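Mandelate racemase/muconate lactonizing enzyme-like protein (Roseovarius sp. TM1035, PDB 3RCY) probably catalyses a magnesium-dependent reaction on a carboxylate substrate, as enzymes of the mandelate racemase and muconate lactonizing branch of the enolase superfamily do. Local coordinates at residues 167-173 / 208-214; 231-237 / 255-261. All coordinates share one frame; numbering follows the deposited sequence.

Interaction 1 of 2, residues 167-173 / 208-214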
ATOM      1  N   PHE A 167      10.126 -27.654  21.481  1.00 12.83           N
ATOM      2  CA  PHE A 167      11.506 -28.089  21.262  1.00 13.83           C
ATOM      3  C   PHE A 167      12.154 -27.169  20.228  1.00 14.97           C
ATOM      4  O   PHE A 167      11.461 -26.613  19.361  1.00 15.34           O
ATOM      5  CB  PHE A 167      11.542 -29.553  20.779  1.00 13.51           C
ATOM      6  CG  PHE A 167      10.647 -29.825  19.592  1.00 14.48           C
ATOM      7  CD1 PHE A 167       9.277 -30.062  19.766  1.00 13.43           C
ATOM      8  CD2 PHE A 167      11.167 -29.815  18.298  1.00 13.41           C
ATOM      9  CE1 PHE A 167       8.442 -30.283  18.664  1.00 14.45           C
ATOM     10  CE2 PHE A 167      10.354 -30.041  17.195  1.00 14.43           C
ATOM     11  CZ  PHE A 167       8.984 -30.277  17.373  1.00 13.45           C
ATOM     12  N   ASP A 168      13.470 -26.997  20.336  1.00 15.03           N
ATOM     13  CA  ASP A 168      14.248 -26.233  19.364  1.00 16.25           C
ATOM     14  C   ASP A 168      15.511 -26.999  18.997  1.00 16.40           C
ATOM     15  O   ASP A 168      16.495 -26.974  19.739  1.00 16.33           O
ATOM     16  CB  ASP A 168      14.627 -24.842  19.902  1.00 17.23           C
ATOM     17  CG  ASP A 168      15.431 -24.007  18.886  1.00 22.14           C
ATOM     18  OD1 ASP A 168      15.664 -24.459  17.741  1.00 18.01           O
ATOM     19  OD2 ASP A 168      15.827 -22.874  19.234  1.00 18.22           O
ATOM     20  N   PRO A 169      15.488 -27.678  17.846  1.00 16.57           N
ATOM     21  CA  PRO A 169      16.628 -28.440  17.363  1.00 17.15           C
ATOM     22  C   PRO A 169      17.463 -27.674  16.329  1.00 17.32           C
ATOM     23  O   PRO A 169      18.383 -28.251  15.738  1.00 18.00           O
ATOM     24  CB  PRO A 169      15.952 -29.630  16.685  1.00 17.30           C
ATOM     25  CG  PRO A 169      14.657 -29.058  16.149  1.00 19.05           C
ATOM     26  CD  PRO A 169      14.306 -27.851  16.983  1.00 16.86           C
ATOM     27  N   ALA A 170      17.151 -26.392  16.138  1.00 16.47           N
ATOM     28  CA  ALA A 170      17.634 -25.628  14.988  1.00 16.80           C
ATOM     29  C   ALA A 170      18.997 -24.952  15.169  1.00 16.76           C
ATOM     30  O   ALA A 170      19.457 -24.245  14.279  1.00 16.24           O
ATOM     31  CB  ALA A 170      16.577 -24.600  14.552  1.00 16.71           C
ATOM     32  N   GLY A 171      19.637 -25.162  16.316  1.00 17.34           N
ATOM     33  CA  GLY A 171      21.001 -24.682  16.514  1.00 18.21           C
ATOM     34  C   GLY A 171      21.122 -23.472  17.424  1.00 19.22           C
ATOM     35  O   GLY A 171      20.122 -22.964  17.932  1.00 18.41           O
ATOM     36  N   PRO A 172      22.356 -22.982  17.619  1.00 20.92           N
ATOM     37  CA  PRO A 172      22.581 -21.970  18.641  1.00 21.46           C
ATOM     38  C   PRO A 172      22.163 -20.581  18.185  1.00 21.45           C
ATOM     39  O   PRO A 172      22.257 -20.256  16.998  1.00 21.27           O
ATOM     40  CB  PRO A 172      24.094 -22.022  18.854  1.00 21.96           C
ATOM     41  CG  PRO A 172      24.648 -22.438  17.513  1.00 33.31           C
ATOM     42  CD  PRO A 172      23.569 -23.254  16.822  1.00 21.83           C
ATOM     43  N   TYR A 173      21.673 -19.787  19.129  1.00 21.29           N
ATOM     44  CA  TYR A 173      21.520 -18.359  18.911  1.00 21.30           C
ATOM     45  C   TYR A 173      22.827 -17.679  19.305  1.00 20.36           C
ATOM     46  O   TYR A 173      23.423 -18.033  20.319  1.00 20.74           O
ATOM     47  CB  TYR A 173      20.347 -17.794  19.711  1.00 22.24           C
ATOM     48  CG  TYR A 173      20.169 -18.332  21.121  1.00 32.11           C
ATOM     49  CD1 TYR A 173      19.380 -19.464  21.365  1.00 23.19           C
ATOM     50  CD2 TYR A 173      20.756 -17.689  22.218  1.00 23.35           C
ATOM     51  CE1 TYR A 173      19.189 -19.952  22.664  1.00 32.16           C
ATOM     52  CE2 TYR A 173      20.571 -18.170  23.524  1.00 32.16           C
ATOM     53  CZ  TYR A 173      19.786 -19.298  23.736  1.00 23.88           C
ATOM     54  OH  TYR A 173      19.602 -19.773  25.016  1.00 32.63           O
ATOM     55  N   PHE A 208       7.267 -25.383  17.533  1.00 12.96           N
ATOM     56  CA  PHE A 208       8.641 -25.248  17.081  1.00 13.53           C
ATOM     57  C   PHE A 208       9.257 -24.017  17.730  1.00 14.24           C
ATOM     58  O   PHE A 208       9.024 -22.874  17.296  1.00 14.04           O
ATOM     59  CB  PHE A 208       8.728 -25.198  15.553  1.00 13.88           C
ATOM     60  CG  PHE A 208      10.071 -25.574  15.031  1.00 15.01           C
ATOM     61  CD1 PHE A 208      10.417 -26.912  14.868  1.00 14.36           C
ATOM     62  CD2 PHE A 208      11.012 -24.596  14.737  1.00 14.25           C
ATOM     63  CE1 PHE A 208      11.679 -27.274  14.402  1.00 15.30           C
ATOM     64  CE2 PHE A 208      12.280 -24.946  14.269  1.00 15.34           C
ATOM     65  CZ  PHE A 208      12.612 -26.289  14.104  1.00 14.60           C
ATOM     66  N   GLY A 209      10.020 -24.266  18.791  1.00 14.79           N
ATOM     67  CA  GLY A 209      10.393 -23.226  19.745  1.00 15.57           C
ATOM     68  C   GLY A 209      11.709 -22.538  19.463  1.00 16.12           C
ATOM     69  O   GLY A 209      12.556 -22.449  20.346  1.00 16.25           O
ATOM     70  N   THR A 210      11.870 -22.038  18.238  1.00 16.41           N
ATOM     71  CA  THR A 210      13.095 -21.325  17.829  1.00 16.55           C
ATOM     72  C   THR A 210      13.392 -20.098  18.714  1.00 16.17           C
ATOM     73  O   THR A 210      12.502 -19.583  19.399  1.00 16.74           O
ATOM     74  CB  THR A 210      13.060 -20.949  16.318  1.00 16.90           C
ATOM     75  OG1 THR A 210      11.716 -21.076  15.823  1.00 14.28           O
ATOM     76  CG2 THR A 210      13.925 -21.892  15.526  1.00 14.82           C
ATOM     77  N   HIS A 211      14.646 -19.656  18.702  1.00 15.66           N
ATOM     78  CA  HIS A 211      15.144 -18.616  19.602  1.00 15.54           C
ATOM     79  C   HIS A 211      15.690 -17.385  18.862  1.00 14.60           C
ATOM     80  O   HIS A 211      16.666 -16.775  19.294  1.00 14.75           O
ATOM     81  CB  HIS A 211      16.234 -19.213  20.507  1.00 16.45           C
ATOM     82  CG  HIS A 211      15.704 -20.134  21.565  1.00 17.55           C
ATOM     83  ND1 HIS A 211      15.383 -21.452  21.314  1.00 17.24           N
ATOM     84  CD2 HIS A 211      15.444 -19.928  22.877  1.00 17.17           C
ATOM     85  CE1 HIS A 211      14.946 -22.017  22.427  1.00 17.87           C
ATOM     86  NE2 HIS A 211      14.974 -21.114  23.391  1.00 17.85           N
ATOM     87  N   GLY A 212      15.064 -17.018  17.746  1.00 13.77           N
ATOM     88  CA  GLY A 212      15.493 -15.839  16.992  1.00 13.37           C
ATOM     89  C   GLY A 212      16.871 -15.941  16.359  1.00 13.49           C
ATOM     90  O   GLY A 212      17.552 -14.916  16.198  1.00 14.30           O
ATOM     91  N   GLN A 213      17.270 -17.157  15.982  1.00 12.83           N
ATOM     92  CA  GLN A 213      18.615 -17.432  15.450  1.00 13.03           C
ATOM     93  C   GLN A 213      18.860 -16.866  14.054  1.00 12.72           C
ATOM     94  O   GLN A 213      20.011 -16.659  13.659  1.00 12.58           O
ATOM     95  CB  GLN A 213      18.868 -18.942  15.328  1.00 13.51           C
ATOM     96  CG  GLN A 213      18.917 -19.728  16.613  1.00 18.85           C
ATOM     97  CD  GLN A 213      17.615 -20.452  16.898  1.00 14.25           C
ATOM     98  OE1 GLN A 213      16.527 -19.870  16.803  1.00 18.15           O
ATOM     99  NE2 GLN A 213      17.721 -21.729  17.262  1.00 18.49           N
ATOM    100  N   PHE A 214      17.790 -16.650  13.297  1.00 12.23           N
ATOM    101  CA  PHE A 214      17.913 -16.624  11.841  1.00 12.22           C
ATOM    102  C   PHE A 214      17.689 -15.297  11.139  1.00 12.10           C
ATOM    103  O   PHE A 214      16.969 -14.423  11.617  1.00 11.34           O
ATOM    104  CB  PHE A 214      16.998 -17.697  11.237  1.00 12.32           C
ATOM    105  CG  PHE A 214      17.281 -19.062  11.768  1.00 13.48           C
ATOM    106  CD1 PHE A 214      18.531 -19.653  11.559  1.00 12.51           C
ATOM    107  CD2 PHE A 214      16.330 -19.744  12.520  1.00 12.58           C
ATOM    108  CE1 PHE A 214      18.823 -20.909  12.077  1.00 13.69           C
ATOM    109  CE2 PHE A 214      16.615 -21.004  13.039  1.00 13.53           C
ATOM    110  CZ  PHE A 214      17.859 -21.587  12.810  1.00 12.70           C
TER
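Asp168 brings its carboxylate to the edge of the His211 imidazole, and the two planes differ by 11°. His211 ND1 donates to Asp168 OD2 at 2.6 Å, with the oxygen close to the ring plane and engaged through its anti lone pair. Tyr173 lies beside the same imidazole, its ring near parallel but offset, barely overlapping it; its CD1 reaches His211 CB at 3.3 Å. With CG anti to the backbone N (chi1 -179°), Asp168 extends its carboxylate across to 208-214. There the Gln213 amide, turned 75° from the carboxylate plane, gives NE2 to the syn lone pair of Asp168 OD2 at 3.0 Å. Gln213 NE2 also hydrogen-bonds Gly171 O (2.8 Å), so one amide nitrogen ties two points of 167-173. These loops follow neighbouring parallel strands, 164-167 and 205-208, at the C-terminal mouth of the enolase-type barrel; Gly209 N to Phe167 O (2.8 Å) continues the strand pairing. An Asx turn, Ala170 N to Asp168 OD1 at 2.9 Å, fixes the other carboxylate oxygen. Ala170 O meets the edge of the Phe214 ring, while Gln213 CB covers one face. Pro169 CD packs obliquely on Phe208 CZ (3.7 Å), and helix 183-200 touches both.

Interaction 2 of 2, residues 231-237 / 255-261. With MG (magnesium ion), chain I.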
ATOM      1  N   PRO A 231       3.339 -28.116  12.363  1.00 15.43           N
ATOM      2  CA  PRO A 231       3.585 -27.506  13.679  1.00 14.99           C
ATOM      3  C   PRO A 231       2.562 -26.405  13.981  1.00 14.63           C
ATOM      4  O   PRO A 231       2.159 -25.666  13.077  1.00 14.86           O
ATOM      5  CB  PRO A 231       4.986 -26.911  13.536  1.00 15.13           C
ATOM      6  CG  PRO A 231       5.194 -26.743  12.068  1.00 20.29           C
ATOM      7  CD  PRO A 231       4.433 -27.843  11.409  1.00 15.09           C
ATOM      8  N   LEU A 232       2.132 -26.315  15.232  1.00 14.08           N
ATOM      9  CA  LEU A 232       1.122 -25.332  15.628  1.00 13.23           C
ATOM     10  C   LEU A 232       1.663 -23.900  15.553  1.00 12.53           C
ATOM     11  O   LEU A 232       0.937 -22.981  15.185  1.00 12.21           O
ATOM     12  CB  LEU A 232       0.559 -25.653  17.020  1.00 12.51           C
ATOM     13  CG  LEU A 232      -0.592 -24.782  17.555  1.00  9.80           C
ATOM     14  CD1 LEU A 232      -1.435 -25.554  18.525  1.00 12.55           C
ATOM     15  CD2 LEU A 232      -0.069 -23.503  18.234  1.00 12.13           C
ATOM     16  N   TRP A 233       2.928 -23.712  15.926  1.00 12.01           N
ATOM     17  CA  TRP A 233       3.571 -22.412  15.757  1.00 11.81           C
ATOM     18  C   TRP A 233       5.067 -22.513  15.478  1.00 11.05           C
ATOM     19  O   TRP A 233       5.684 -23.549  15.711  1.00 10.12           O
ATOM     20  CB  TRP A 233       3.276 -21.432  16.920  1.00 11.97           C
ATOM     21  CG  TRP A 233       4.033 -21.633  18.234  1.00 12.91           C
ATOM     22  CD1 TRP A 233       5.390 -21.782  18.409  1.00 12.45           C
ATOM     23  CD2 TRP A 233       3.462 -21.629  19.552  1.00 12.79           C
ATOM     24  NE1 TRP A 233       5.685 -21.901  19.755  1.00 13.03           N
ATOM     25  CE2 TRP A 233       4.521 -21.807  20.474  1.00 12.52           C
ATOM     26  CE3 TRP A 233       2.154 -21.502  20.042  1.00 12.94           C
ATOM     27  CZ2 TRP A 233       4.309 -21.868  21.857  1.00 12.91           C
ATOM     28  CZ3 TRP A 233       1.945 -21.563  21.425  1.00 13.13           C
ATOM     29  CH2 TRP A 233       3.021 -21.742  22.310  1.00 12.52           C
ATOM     30  N   TYR A 234       5.599 -21.405  14.976  1.00 11.08           N
ATOM     31  CA  TYR A 234       6.996 -21.207  14.659  1.00 11.42           C
ATOM     32  C   TYR A 234       7.371 -19.996  15.503  1.00 11.75           C
ATOM     33  O   TYR A 234       6.943 -18.869  15.219  1.00 11.81           O
ATOM     34  CB  TYR A 234       7.120 -20.905  13.158  1.00 11.54           C
ATOM     35  CG  TYR A 234       8.504 -20.826  12.549  1.00 11.90           C
ATOM     36  CD1 TYR A 234       9.648 -21.281  13.231  1.00 12.20           C
ATOM     37  CD2 TYR A 234       8.666 -20.327  11.253  1.00 12.08           C
ATOM     38  CE1 TYR A 234      10.899 -21.219  12.640  1.00 11.95           C
ATOM     39  CE2 TYR A 234       9.910 -20.252  10.656  1.00 11.87           C
ATOM     40  CZ  TYR A 234      11.024 -20.706  11.348  1.00 12.34           C
ATOM     41  OH  TYR A 234      12.253 -20.644  10.739  1.00 12.09           O
ATOM     42  N   GLU A 235       8.141 -20.238  16.561  1.00 11.79           N
ATOM     43  CA  GLU A 235       8.420 -19.216  17.565  1.00 12.27           C
ATOM     44  C   GLU A 235       9.656 -18.388  17.224  1.00 12.63           C
ATOM     45  O   GLU A 235      10.648 -18.924  16.744  1.00 13.60           O
ATOM     46  CB  GLU A 235       8.603 -19.883  18.930  1.00 12.73           C
ATOM     47  CG  GLU A 235       8.748 -18.922  20.101  1.00 16.45           C
ATOM     48  CD  GLU A 235       8.459 -19.599  21.437  1.00 13.49           C
ATOM     49  OE1 GLU A 235       7.751 -20.629  21.449  1.00 16.85           O
ATOM     50  OE2 GLU A 235       8.928 -19.085  22.474  1.00 17.07           O
ATOM     51  N   GLU A 236       9.593 -17.082  17.461  1.00 12.44           N
ATOM     52  CA  GLU A 236      10.765 -16.205  17.266  1.00 12.92           C
ATOM     53  C   GLU A 236      11.656 -16.648  16.087  1.00 12.38           C
ATOM     54  O   GLU A 236      12.813 -17.012  16.281  1.00 12.33           O
ATOM     55  CB  GLU A 236      11.605 -16.155  18.547  1.00 13.41           C
ATOM     56  CG  GLU A 236      10.938 -15.438  19.721  1.00 16.03           C
ATOM     57  CD  GLU A 236      11.968 -14.851  20.673  1.00 13.72           C
ATOM     58  OE1 GLU A 236      12.775 -15.633  21.230  1.00 16.20           O
ATOM     59  OE2 GLU A 236      11.983 -13.605  20.846  1.00 16.32           O
ATOM     60  N   PRO A 237      11.120 -16.635  14.858  1.00 12.26           N
ATOM     61  CA  PRO A 237      11.958 -17.139  13.752  1.00 12.50           C
ATOM     62  C   PRO A 237      13.181 -16.254  13.453  1.00 12.24           C
ATOM     63  O   PRO A 237      14.170 -16.729  12.874  1.00 12.32           O
ATOM     64  CB  PRO A 237      10.997 -17.143  12.558  1.00 12.49           C
ATOM     65  CG  PRO A 237       9.900 -16.173  12.938  1.00 16.33           C
ATOM     66  CD  PRO A 237       9.752 -16.303  14.419  1.00 12.05           C
ATOM     67  N   ILE A 255       3.136 -21.769   8.504  1.00 16.68           N
ATOM     68  CA  ILE A 255       3.025 -22.009   9.941  1.00 15.09           C
ATOM     69  C   ILE A 255       2.776 -20.678  10.666  1.00 14.00           C
ATOM     70  O   ILE A 255       3.408 -19.678  10.337  1.00 13.72           O
ATOM     71  CB  ILE A 255       4.357 -22.594  10.494  1.00 14.75           C
ATOM     72  CG1 ILE A 255       4.887 -23.717   9.594  1.00  9.05           C
ATOM     73  CG2 ILE A 255       4.211 -23.070  11.951  1.00  8.16           C
ATOM     74  CD1 ILE A 255       6.398 -24.000   9.794  1.00 15.29           C
ATOM     75  N   PRO A 256       1.845 -20.660  11.643  1.00 12.98           N
ATOM     76  CA  PRO A 256       1.638 -19.452  12.449  1.00 12.84           C
ATOM     77  C   PRO A 256       2.895 -19.051  13.200  1.00 12.44           C
ATOM     78  O   PRO A 256       3.590 -19.903  13.776  1.00 12.91           O
ATOM     79  CB  PRO A 256       0.538 -19.865  13.435  1.00 12.72           C
ATOM     80  CG  PRO A 256      -0.212 -20.943  12.709  1.00 11.03           C
ATOM     81  CD  PRO A 256       0.861 -21.706  11.973  1.00 12.95           C
ATOM     82  N   VAL A 257       3.195 -17.759  13.180  1.00 11.94           N
ATOM     83  CA  VAL A 257       4.376 -17.245  13.867  1.00 11.72           C
ATOM     84  C   VAL A 257       3.977 -16.785  15.268  1.00 11.55           C
ATOM     85  O   VAL A 257       2.938 -16.141  15.445  1.00 11.16           O
ATOM     86  CB  VAL A 257       5.061 -16.115  13.058  1.00 11.66           C
ATOM     87  CG1 VAL A 257       6.170 -15.422  13.880  1.00  9.16           C
ATOM     88  CG2 VAL A 257       5.629 -16.683  11.743  1.00  9.16           C
ATOM     89  N   ALA A 258       4.785 -17.172  16.252  1.00 10.99           N
ATOM     90  CA  ALA A 258       4.582 -16.793  17.640  1.00 11.34           C
ATOM     91  C   ALA A 258       5.791 -16.002  18.093  1.00 11.93           C
ATOM     92  O   ALA A 258       6.926 -16.335  17.746  1.00 12.48           O
ATOM     93  CB  ALA A 258       4.404 -18.035  18.526  1.00 10.91           C
ATOM     94  N   THR A 259       5.556 -14.952  18.866  1.00 11.90           N
ATOM     95  CA  THR A 259       6.660 -14.182  19.411  1.00 12.03           C
ATOM     96  C   THR A 259       6.213 -13.366  20.620  1.00 11.94           C
ATOM     97  O   THR A 259       5.011 -13.217  20.866  1.00 11.91           O
ATOM     98  CB  THR A 259       7.291 -13.246  18.336  1.00 12.44           C
ATOM     99  OG1 THR A 259       8.646 -12.961  18.695  1.00 11.92           O
ATOM    100  CG2 THR A 259       6.492 -11.931  18.185  1.00 10.22           C
ATOM    101  N   GLY A 260       7.183 -12.855  21.373  1.00 11.64           N
ATOM    102  CA  GLY A 260       6.890 -11.827  22.365  1.00 11.85           C
ATOM    103  C   GLY A 260       7.747 -11.823  23.614  1.00 12.38           C
ATOM    104  O   GLY A 260       7.743 -10.840  24.365  1.00 12.10           O
ATOM    105  N   GLU A 261       8.483 -12.906  23.856  1.00 12.48           N
ATOM    106  CA  GLU A 261       9.179 -13.040  25.138  1.00 13.11           C
ATOM    107  C   GLU A 261      10.257 -11.984  25.375  1.00 13.00           C
ATOM    108  O   GLU A 261      10.616 -11.718  26.517  1.00 13.44           O
ATOM    109  CB  GLU A 261       9.764 -14.437  25.312  1.00 13.70           C
ATOM    110  CG  GLU A 261      11.040 -14.688  24.523  1.00 13.80           C
ATOM    111  CD  GLU A 261      11.426 -16.149  24.560  1.00 15.02           C
ATOM    112  OE1 GLU A 261      10.666 -16.970  23.991  1.00 14.51           O
ATOM    113  OE2 GLU A 261      12.468 -16.480  25.176  1.00 14.41           O
TER
HETATM  114 MG    MG I 500      10.904 -19.065  23.462  1.00 19.29          MG
HETATM  115  O   HOH W   1      10.140 -11.750  21.340  1.00  5.72           O
HETATM  116  O   HOH W   2      12.247 -18.259  21.748  1.00 15.77           O
HETATM  117  O   HOH W   3      12.987 -18.790  24.398  1.00 25.56           O
HETATM  118  O   HOH W   4      11.377 -21.043  22.543  1.00 17.31           O
HETATM  119  O   HOH W   5      10.243 -20.165  25.424  1.00 14.52           O
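Glu235 and Glu261 cross at about a right angle, their carboxylate planes 63° apart; Glu235 OE2 and Glu261 OE1 each bind the magnesium ion at 2.2 Å, and four waters complete six ligands. Glu261 carries CG between its backbone N and carbonyl carbon (chi1 77°), which brings its carboxylate to the metal. Lys166 (salt bridge) and Gln282 (hydrogen bond) hold Glu235 OE1. The Glu236 carboxylate stacks on that of Glu261 (planes 8° apart), with Glu236 OE1 3.6 Å from Glu261 CD. Water 2, a metal ligand, donates to Glu236 OE1 at 2.7 Å, which makes Glu236 a second-shell residue, and Arg262 pairs with its OE2, probably easing the repulsion between the two glutamates. With Glu236 exchanged for an alanine, water 2 would probably lose this acceptor and Arg262 its carboxylate partner. The site crowns a beta-alpha-beta unit of the barrel: parallel strands 233-235 and 257-259, joined through helix 243-252, pair through bonds such as Ala258 N to Tyr234 O (2.9 Å). On the Glu235 side of the sheet, Ala258 CB sits over one face of the Trp233 indole, 3.8 Å from the five-ring centroid, a CH-pi contact. On the other side, Tyr234 CB meets Ile255 CG2 at 3.8 Å.

Strands 164-167, 205-208, 233-235 and 257-259 run side by side in the barrel, so interactions 1 and 2 join successive strand ends and share a boundary: Thr210 OG1 lies 2.6 Å from Glu235 O, and Phe208 O lies 2.9 Å from Glu235 N, both probable hydrogen bonds. Interaction 2 is the more deeply set, with every touching residue buried, and its pairing is regular strand backbone ending in metal-bound carboxylates. Interaction 1 lies farther from the chain centre, in loops that include partly exposed residues, and depends more on side-chain hydrogen bonds. Its His211 side chain nevertheless comes within about 5 Å of the magnesium ion, and Phe83 of a second subunit reaches both contacts.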